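Local structure of exopolyphosphatase (Cytophaga hutchinsonii, 3MDQ) at residues 125-137 with 144-156. The protein probably hydrolyses inorganic polyphosphate from the chain end, releasing orthophosphate, as an exopolyphosphatase of the Ppx/GppA family. Numbering follows the deposited sequence.
Sequences AVPMEDHISLAMD and EFIIGNKNEILWK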
ATOM      1  N   ALA A 125      -1.164 -12.496   7.651  1.00  9.21           N
ATOM      2  CA  ALA A 125      -2.443 -11.927   8.007  1.00  8.78           C
ATOM      3  C   ALA A 125      -3.644 -12.763   7.601  1.00 10.91           C
ATOM      4  O   ALA A 125      -4.695 -12.679   8.258  1.00 11.64           O
ATOM      5  CB  ALA A 125      -2.572 -10.577   7.367  1.00 10.41           C
ATOM      6  N   VAL A 126      -3.539 -13.488   6.494  1.00  9.29           N
ATOM      7  CA  VAL A 126      -4.659 -14.179   5.859  1.00  9.24           C
ATOM      8  C   VAL A 126      -4.234 -15.630   5.611  1.00 10.65           C
ATOM      9  O   VAL A 126      -3.302 -15.883   4.832  1.00 11.25           O
ATOM     10  CB  VAL A 126      -4.996 -13.585   4.511  1.00 10.64           C
ATOM     11  CG1 VAL A 126      -6.219 -14.321   3.879  1.00 13.17           C
ATOM     12  CG2 VAL A 126      -5.276 -12.049   4.625  1.00 10.55           C
ATOM     13  N   PRO A 127      -4.869 -16.590   6.289  1.00 10.75           N
ATOM     14  CA  PRO A 127      -4.514 -17.995   6.077  1.00 10.71           C
ATOM     15  C   PRO A 127      -5.151 -18.544   4.817  1.00 12.66           C
ATOM     16  O   PRO A 127      -6.342 -18.857   4.809  1.00 16.57           O
ATOM     17  CB  PRO A 127      -5.060 -18.683   7.347  1.00 11.22           C
ATOM     18  CG  PRO A 127      -6.209 -17.826   7.749  1.00 10.58           C
ATOM     19  CD  PRO A 127      -5.873 -16.411   7.345  1.00 12.29           C
HETATM   20  N   MSE A 128      -4.386 -18.575   3.736  1.00 11.32           N
HETATM   21  CA  MSE A 128      -4.900 -18.853   2.402  1.00 12.43           C
HETATM   22  C   MSE A 128      -5.009 -20.325   2.106  1.00 13.84           C
HETATM   23  O   MSE A 128      -5.619 -20.714   1.090  1.00 13.39           O
HETATM   24  CB  MSE A 128      -3.995 -18.194   1.346  1.00 13.46           C
HETATM   25  CG  MSE A 128      -4.099 -16.678   1.353  1.00 11.03           C
HETATM   26 SE   MSE A 128      -2.814 -15.901   0.137  0.75 12.82          SE
HETATM   27  CE  MSE A 128      -1.401 -15.703   1.367  1.00 13.21           C
ATOM     28  N   GLU A 129      -4.425 -21.166   2.963  1.00 13.72           N
ATOM     29  CA  GLU A 129      -4.357 -22.610   2.690  1.00 16.33           C
ATOM     30  C   GLU A 129      -3.718 -22.803   1.297  1.00 11.25           C
ATOM     31  O   GLU A 129      -2.787 -22.060   0.915  1.00 13.70           O
ATOM     32  CB  GLU A 129      -5.761 -23.252   2.785  1.00 18.21           C
ATOM     33  CG  GLU A 129      -6.586 -22.962   4.054  1.00 23.39           C
ATOM     34  CD  GLU A 129      -7.833 -23.867   4.159  1.00 24.52           C
ATOM     35  OE1 GLU A 129      -7.649 -25.093   4.381  1.00 25.69           O
ATOM     36  OE2 GLU A 129      -8.975 -23.362   4.012  1.00 17.65           O
ATOM     37  N   ASP A 130      -4.231 -23.741   0.506  1.00 12.86           N
ATOM     38  CA  ASP A 130      -3.749 -23.908  -0.854  1.00 15.25           C
ATOM     39  C   ASP A 130      -4.587 -23.112  -1.868  1.00 15.36           C
ATOM     40  O   ASP A 130      -4.502 -23.362  -3.067  1.00 18.48           O
ATOM     41  CB  ASP A 130      -3.709 -25.407  -1.232  1.00 18.23           C
ATOM     42  CG  ASP A 130      -5.052 -26.066  -1.162  1.00 25.91           C
ATOM     43  OD1 ASP A 130      -6.046 -25.468  -0.651  1.00 26.14           O
ATOM     44  OD2 ASP A 130      -5.112 -27.244  -1.598  1.00 31.16           O
ATOM     45  N   HIS A 131      -5.410 -22.174  -1.412  1.00 13.28           N
ATOM     46  CA  HIS A 131      -6.251 -21.426  -2.331  1.00 11.42           C
ATOM     47  C   HIS A 131      -5.405 -20.426  -3.116  1.00 12.32           C
ATOM     48  O   HIS A 131      -4.747 -19.572  -2.510  1.00 13.49           O
ATOM     49  CB  HIS A 131      -7.375 -20.661  -1.593  1.00 12.39           C
ATOM     50  CG  HIS A 131      -8.274 -21.548  -0.790  1.00 18.06           C
ATOM     51  ND1 HIS A 131      -9.136 -21.066   0.172  1.00 19.09           N
ATOM     52  CD2 HIS A 131      -8.410 -22.900  -0.777  1.00 23.84           C
ATOM     53  CE1 HIS A 131      -9.798 -22.078   0.716  1.00 18.72           C
ATOM     54  NE2 HIS A 131      -9.368 -23.205   0.166  1.00 18.59           N
ATOM     55  N   ILE A 132      -5.427 -20.540  -4.439  1.00 11.64           N
ATOM     56  CA  ILE A 132      -4.617 -19.644  -5.308  1.00  9.61           C
ATOM     57  C   ILE A 132      -5.266 -18.263  -5.259  1.00 10.78           C
ATOM     58  O   ILE A 132      -6.442 -18.090  -5.607  1.00 10.92           O
ATOM     59  CB  ILE A 132      -4.561 -20.159  -6.745  1.00 11.26           C
ATOM     60  CG1 ILE A 132      -4.017 -21.585  -6.820  1.00 19.32           C
ATOM     61  CG2 ILE A 132      -3.706 -19.239  -7.628  1.00 14.03           C
ATOM     62  CD1 ILE A 132      -2.747 -21.760  -6.173  1.00 23.78           C
ATOM     63  N   SER A 133      -4.508 -17.295  -4.781  1.00  9.86           N
ATOM     64  CA  SER A 133      -5.051 -15.999  -4.452  1.00  9.91           C
ATOM     65  C   SER A 133      -4.282 -14.916  -5.201  1.00  9.14           C
ATOM     66  O   SER A 133      -3.063 -15.012  -5.367  1.00 10.27           O
ATOM     67  CB  SER A 133      -4.929 -15.758  -2.945  1.00 11.03           C
ATOM     68  OG  SER A 133      -5.528 -16.879  -2.233  1.00 11.64           O
ATOM     69  N   LEU A 134      -5.004 -13.857  -5.592  1.00  9.43           N
ATOM     70  CA  LEU A 134      -4.382 -12.667  -6.145  1.00  9.45           C
ATOM     71  C   LEU A 134      -4.422 -11.611  -5.058  1.00 10.31           C
ATOM     72  O   LEU A 134      -5.517 -11.216  -4.580  1.00  9.97           O
ATOM     73  CB  LEU A 134      -5.112 -12.198  -7.405  1.00  8.60           C
ATOM     74  CG  LEU A 134      -4.650 -10.864  -7.990  1.00 11.27           C
ATOM     75  CD1 LEU A 134      -3.181 -10.914  -8.473  1.00 11.88           C
ATOM     76  CD2 LEU A 134      -5.612 -10.392  -9.133  1.00 11.10           C
ATOM     77  N   ALA A 135      -3.247 -11.127  -4.649  1.00  8.23           N
ATOM     78  CA  ALA A 135      -3.156 -10.010  -3.728  1.00  8.39           C
ATOM     79  C   ALA A 135      -2.746  -8.761  -4.463  1.00 10.11           C
ATOM     80  O   ALA A 135      -1.910  -8.827  -5.362  1.00 10.06           O
ATOM     81  CB  ALA A 135      -2.128 -10.323  -2.585  1.00  9.96           C
HETATM   82  N   MSE A 136      -3.335  -7.627  -4.058  1.00  8.94           N
HETATM   83  CA  MSE A 136      -3.030  -6.340  -4.674  1.00 10.48           C
HETATM   84  C   MSE A 136      -2.814  -5.244  -3.630  1.00 11.01           C
HETATM   85  O   MSE A 136      -3.595  -5.108  -2.679  1.00 10.21           O
HETATM   86  CB  MSE A 136      -4.102  -5.953  -5.693  1.00 14.36           C
HETATM   87  CG  MSE A 136      -5.420  -5.745  -5.169  1.00 14.38           C
HETATM   88 SE   MSE A 136      -6.657  -5.203  -6.676  0.75 13.75          SE
HETATM   89  CE  MSE A 136      -6.071  -3.579  -7.199  1.00 15.24           C
ATOM     90  N   ASP A 137      -1.711  -4.513  -3.769  1.00 10.59           N
ATOM     91  CA  ASP A 137      -1.349  -3.421  -2.880  1.00  9.95           C
ATOM     92  C   ASP A 137      -1.359  -2.137  -3.683  1.00 11.05           C
ATOM     93  O   ASP A 137      -0.563  -1.991  -4.597  1.00 10.87           O
ATOM     94  CB  ASP A 137       0.012  -3.650  -2.242  1.00 10.61           C
ATOM     95  CG  ASP A 137       0.361  -2.559  -1.238  1.00 14.31           C
ATOM     96  OD1 ASP A 137       0.430  -1.368  -1.629  1.00 16.16           O
ATOM     97  OD2 ASP A 137       0.523  -2.898  -0.041  1.00 13.92           O
ATOM     98  N   GLU A 144       1.319  -3.309  -6.654  1.00  8.67           N
ATOM     99  CA  GLU A 144       1.918  -4.644  -6.739  1.00  9.78           C
ATOM    100  C   GLU A 144       0.810  -5.700  -6.774  1.00  9.37           C
ATOM    101  O   GLU A 144      -0.156  -5.600  -6.020  1.00  9.99           O
ATOM    102  CB  GLU A 144       2.836  -4.940  -5.558  1.00 11.95           C
ATOM    103  CG  GLU A 144       4.183  -4.229  -5.572  1.00 12.50           C
ATOM    104  CD  GLU A 144       4.069  -2.756  -5.384  1.00 13.42           C
ATOM    105  OE1 GLU A 144       3.558  -2.326  -4.345  1.00 13.88           O
ATOM    106  OE2 GLU A 144       4.514  -2.004  -6.296  1.00 14.60           O
ATOM    107  N   PHE A 145       0.994  -6.680  -7.638  1.00  8.93           N
ATOM    108  CA  PHE A 145       0.117  -7.814  -7.749  1.00  7.84           C
ATOM    109  C   PHE A 145       0.921  -9.074  -7.527  1.00  8.53           C
ATOM    110  O   PHE A 145       2.041  -9.203  -8.074  1.00  9.02           O
ATOM    111  CB  PHE A 145      -0.500  -7.884  -9.122  1.00  7.97           C
ATOM    112  CG  PHE A 145      -1.451  -6.760  -9.443  1.00  8.25           C
ATOM    113  CD1 PHE A 145      -2.757  -6.814  -9.041  1.00  9.81           C
ATOM    114  CD2 PHE A 145      -1.020  -5.677 -10.182  1.00 11.04           C
ATOM    115  CE1 PHE A 145      -3.624  -5.781  -9.337  1.00  9.27           C
ATOM    116  CE2 PHE A 145      -1.891  -4.667 -10.498  1.00  9.64           C
ATOM    117  CZ  PHE A 145      -3.184  -4.717 -10.094  1.00  9.36           C
ATOM    118  N   ILE A 146       0.390  -9.982  -6.705  1.00  7.94           N
ATOM    119  CA  ILE A 146       1.045 -11.243  -6.418  1.00  7.96           C
ATOM    120  C   ILE A 146       0.033 -12.391  -6.495  1.00  8.83           C
ATOM    121  O   ILE A 146      -1.071 -12.272  -5.913  1.00  8.88           O
ATOM    122  CB  ILE A 146       1.692 -11.276  -5.012  1.00  7.68           C
ATOM    123  CG1 ILE A 146       2.539 -10.033  -4.723  1.00  9.92           C
ATOM    124  CG2 ILE A 146       2.513 -12.576  -4.824  1.00  9.27           C
ATOM    125  CD1 ILE A 146       1.814  -8.967  -3.959  1.00  8.82           C
ATOM    126  N   ILE A 147       0.371 -13.481  -7.198  1.00  7.79           N
ATOM    127  CA  ILE A 147      -0.451 -14.669  -7.215  1.00  7.47           C
ATOM    128  C   ILE A 147       0.259 -15.743  -6.419  1.00  8.05           C
ATOM    129  O   ILE A 147       1.398 -16.018  -6.702  1.00  9.01           O
ATOM    130  CB  ILE A 147      -0.773 -15.144  -8.622  1.00  8.49           C
ATOM    131  CG1 ILE A 147      -1.589 -14.102  -9.383  1.00  9.61           C
ATOM    132  CG2 ILE A 147      -1.498 -16.512  -8.604  1.00 11.02           C
ATOM    133  CD1 ILE A 147      -1.811 -14.382 -10.859  1.00 11.69           C
ATOM    134  N   GLY A 148      -0.404 -16.281  -5.401  1.00  9.50           N
ATOM    135  CA  GLY A 148       0.211 -17.301  -4.572  1.00  9.91           C
ATOM    136  C   GLY A 148      -0.731 -17.898  -3.571  1.00  9.92           C
ATOM    137  O   GLY A 148      -1.959 -17.767  -3.670  1.00 10.45           O
ATOM    138  N   ASN A 149      -0.150 -18.574  -2.577  1.00 10.84           N
ATOM    139  CA  ASN A 149      -0.924 -19.235  -1.508  1.00 10.26           C
ATOM    140  C   ASN A 149      -0.119 -19.211  -0.244  1.00 11.25           C
ATOM    141  O   ASN A 149       0.757 -18.392  -0.125  1.00 10.89           O
ATOM    142  CB  ASN A 149      -1.329 -20.653  -1.945  1.00 11.31           C
ATOM    143  CG  ASN A 149      -0.127 -21.527  -2.275  1.00 11.72           C
ATOM    144  OD1 ASN A 149       0.965 -21.343  -1.757  1.00 12.10           O
ATOM    145  ND2 ASN A 149      -0.346 -22.516  -3.133  1.00 19.59           N
ATOM    146  N   LYS A 150      -0.422 -20.075   0.731  1.00 11.57           N
ATOM    147  CA  LYS A 150       0.206 -19.979   2.027  1.00 12.80           C
ATOM    148  C   LYS A 150       1.698 -20.220   1.997  1.00 15.03           C
ATOM    149  O   LYS A 150       2.413 -19.771   2.911  1.00 19.69           O
ATOM    150  CB  LYS A 150      -0.427 -20.953   3.045  1.00 13.94           C
ATOM    151  CG  LYS A 150      -0.128 -22.419   2.826  1.00 18.62           C
ATOM    152  CD  LYS A 150      -0.699 -23.228   4.009  1.00 22.93           C
ATOM    153  CE  LYS A 150      -0.384 -24.712   3.896  1.00 31.34           C
ATOM    154  NZ  LYS A 150      -1.030 -25.462   5.016  1.00 37.43           N
ATOM    155  N   ASN A 151       2.136 -20.972   0.979  0.50 15.64           N
ATOM    156  CA  ASN A 151       3.526 -21.457   0.861  0.50 19.11           C
ATOM    157  C   ASN A 151       4.408 -20.833  -0.242  0.50 16.86           C
ATOM    158  O   ASN A 151       5.646 -20.840  -0.143  0.50 11.73           O
ATOM    159  CB  ASN A 151       3.495 -22.964   0.611  0.50 19.62           C
ATOM    160  CG  ASN A 151       2.911 -23.750   1.781  0.50 22.48           C
ATOM    161  OD1 ASN A 151       1.921 -24.468   1.625  0.50 26.02           O
ATOM    162  ND2 ASN A 151       3.517 -23.619   2.946  0.50 31.01           N
ATOM    163  N   GLU A 152       3.786 -20.318  -1.298  1.00 12.49           N
ATOM    164  CA  GLU A 152       4.469 -20.074  -2.551  1.00 14.08           C
ATOM    165  C   GLU A 152       3.987 -18.771  -3.168  1.00 11.65           C
ATOM    166  O   GLU A 152       2.809 -18.434  -3.062  1.00 12.10           O
ATOM    167  CB  GLU A 152       4.114 -21.140  -3.595  1.00 17.79           C
ATOM    168  CG  GLU A 152       4.857 -22.441  -3.671  1.00 31.36           C
ATOM    169  CD  GLU A 152       4.364 -23.231  -4.923  1.00 20.12           C
ATOM    170  OE1 GLU A 152       3.251 -23.797  -4.872  1.00 37.26           O
ATOM    171  OE2 GLU A 152       5.052 -23.176  -5.950  1.00 32.00           O
ATOM    172  N   ILE A 153       4.898 -18.117  -3.882  1.00 11.12           N
ATOM    173  CA  ILE A 153       4.558 -17.096  -4.866  1.00 11.75           C
ATOM    174  C   ILE A 153       4.728 -17.712  -6.240  1.00 11.59           C
ATOM    175  O   ILE A 153       5.825 -18.148  -6.631  1.00 13.13           O
ATOM    176  CB  ILE A 153       5.422 -15.832  -4.715  1.00 10.17           C
ATOM    177  CG1 ILE A 153       5.086 -15.149  -3.376  1.00 12.33           C
ATOM    178  CG2 ILE A 153       5.235 -14.941  -5.957  1.00 11.72           C
ATOM    179  CD1 ILE A 153       6.022 -13.987  -3.016  1.00 17.63           C
ATOM    180  N   LEU A 154       3.634 -17.736  -6.990  1.00 10.40           N
ATOM    181  CA  LEU A 154       3.608 -18.238  -8.343  1.00  8.97           C
ATOM    182  C   LEU A 154       3.999 -17.211  -9.386  1.00 10.56           C
ATOM    183  O   LEU A 154       4.633 -17.533 -10.395  1.00 10.84           O
ATOM    184  CB  LEU A 154       2.207 -18.791  -8.625  1.00 11.08           C
ATOM    185  CG  LEU A 154       1.768 -19.943  -7.698  1.00 12.16           C
ATOM    186  CD1 LEU A 154       0.264 -20.312  -7.879  1.00 19.17           C
ATOM    187  CD2 LEU A 154       2.643 -21.194  -7.933  1.00 16.79           C
ATOM    188  N   TRP A 155       3.633 -15.952  -9.136  1.00  9.32           N
ATOM    189  CA  TRP A 155       3.893 -14.873 -10.055  1.00  9.01           C
ATOM    190  C   TRP A 155       3.775 -13.564  -9.264  1.00 10.59           C
ATOM    191  O   TRP A 155       2.939 -13.445  -8.352  1.00  9.96           O
ATOM    192  CB  TRP A 155       2.890 -14.864 -11.214  1.00  9.93           C
ATOM    193  CG  TRP A 155       2.953 -13.703 -12.132  1.00 11.24           C
ATOM    194  CD1 TRP A 155       3.699 -13.583 -13.278  1.00 15.20           C
ATOM    195  CD2 TRP A 155       2.209 -12.487 -12.007  1.00 11.85           C
ATOM    196  NE1 TRP A 155       3.435 -12.363 -13.873  1.00 12.67           N
ATOM    197  CE2 TRP A 155       2.525 -11.681 -13.124  1.00 11.22           C
ATOM    198  CE3 TRP A 155       1.273 -12.024 -11.078  1.00 10.93           C
ATOM    199  CZ2 TRP A 155       1.978 -10.401 -13.299  1.00 11.13           C
ATOM    200  CZ3 TRP A 155       0.710 -10.782 -11.266  1.00  9.80           C
ATOM    201  CH2 TRP A 155       1.067  -9.988 -12.375  1.00 11.64           C
ATOM    202  N   LYS A 156       4.574 -12.584  -9.631  1.00 10.78           N
ATOM    203  CA  LYS A 156       4.372 -11.230  -9.067  1.00  9.87           C
ATOM    204  C   LYS A 156       4.864 -10.183 -10.026  1.00  8.90           C
ATOM    205  O   LYS A 156       5.782 -10.423 -10.819  1.00 11.39           O
ATOM    206  CB  LYS A 156       5.049 -11.041  -7.718  1.00 10.53           C
ATOM    207  CG  LYS A 156       6.564 -10.842  -7.686  1.00 13.38           C
ATOM    208  CD  LYS A 156       7.338 -11.996  -8.191  1.00 14.28           C
ATOM    209  CE  LYS A 156       8.837 -11.700  -8.162  1.00 19.91           C
ATOM    210  NZ  LYS A 156       9.684 -12.931  -8.350  1.00 19.22           N
TER
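The Phe145 ring meets Met136 and Leu134 obliquely. Its CE1 lies 3.7 Å from Met136 CB. The two side chains run side by side, and Met136 SE (selenomethionine) sits 5.3 Å from the ring centroid, a Met-aromatic contact. Leu134 CD1 touches both Phe145 CB and Ile147 CG1. The Asn149 amide is the second flat group. Its ND2 lies near Ile132 CD1, and Asn149 CB is 3.5 Å from Glu129 O. With chi1 at 59°, CG stands between the backbone N and carbonyl carbon, and OD1 accepts from Asn151 N at 3.0 Å, an Asx turn. A weak bond from Glu152 N adds to it. Replacing Asn149 by alanine removes OD1, so the Asn151 NH is likely to lose its acceptor and the turn to be less firmly held. Beside it, Lys150 N bonds to Glu129 O at 3.1 Å. Ile132 CG2 packs on Ile147 CG2, and Ile132 CD1 on Leu154 CD1.

Strands 133-137 and 144-148 form an antiparallel hairpin, with paired backbone bonds at Ser133-Gly148, Ala135-Ile146 and Asp137-Glu144. At the last pair, two acids come close: Asp137 OD1 is 4.3 Å from Glu144 OE1. Asp137 OD2 bonds to Ser211, and Glu144 OE2 to Ser142 and Ser158. A sulfate ion, probably from the crystallisation liquor, lies by the Asp137 side chain, which is consistent with a phosphate-binding pocket in this actin-like ATPase fold. Strand 206-210 flanks strand 133-138, and strand 153-159 flanks 143-148. Helix 111-125 packs on Glu144 and Ile146, while helix 193-202 lies against Phe145 and Leu154.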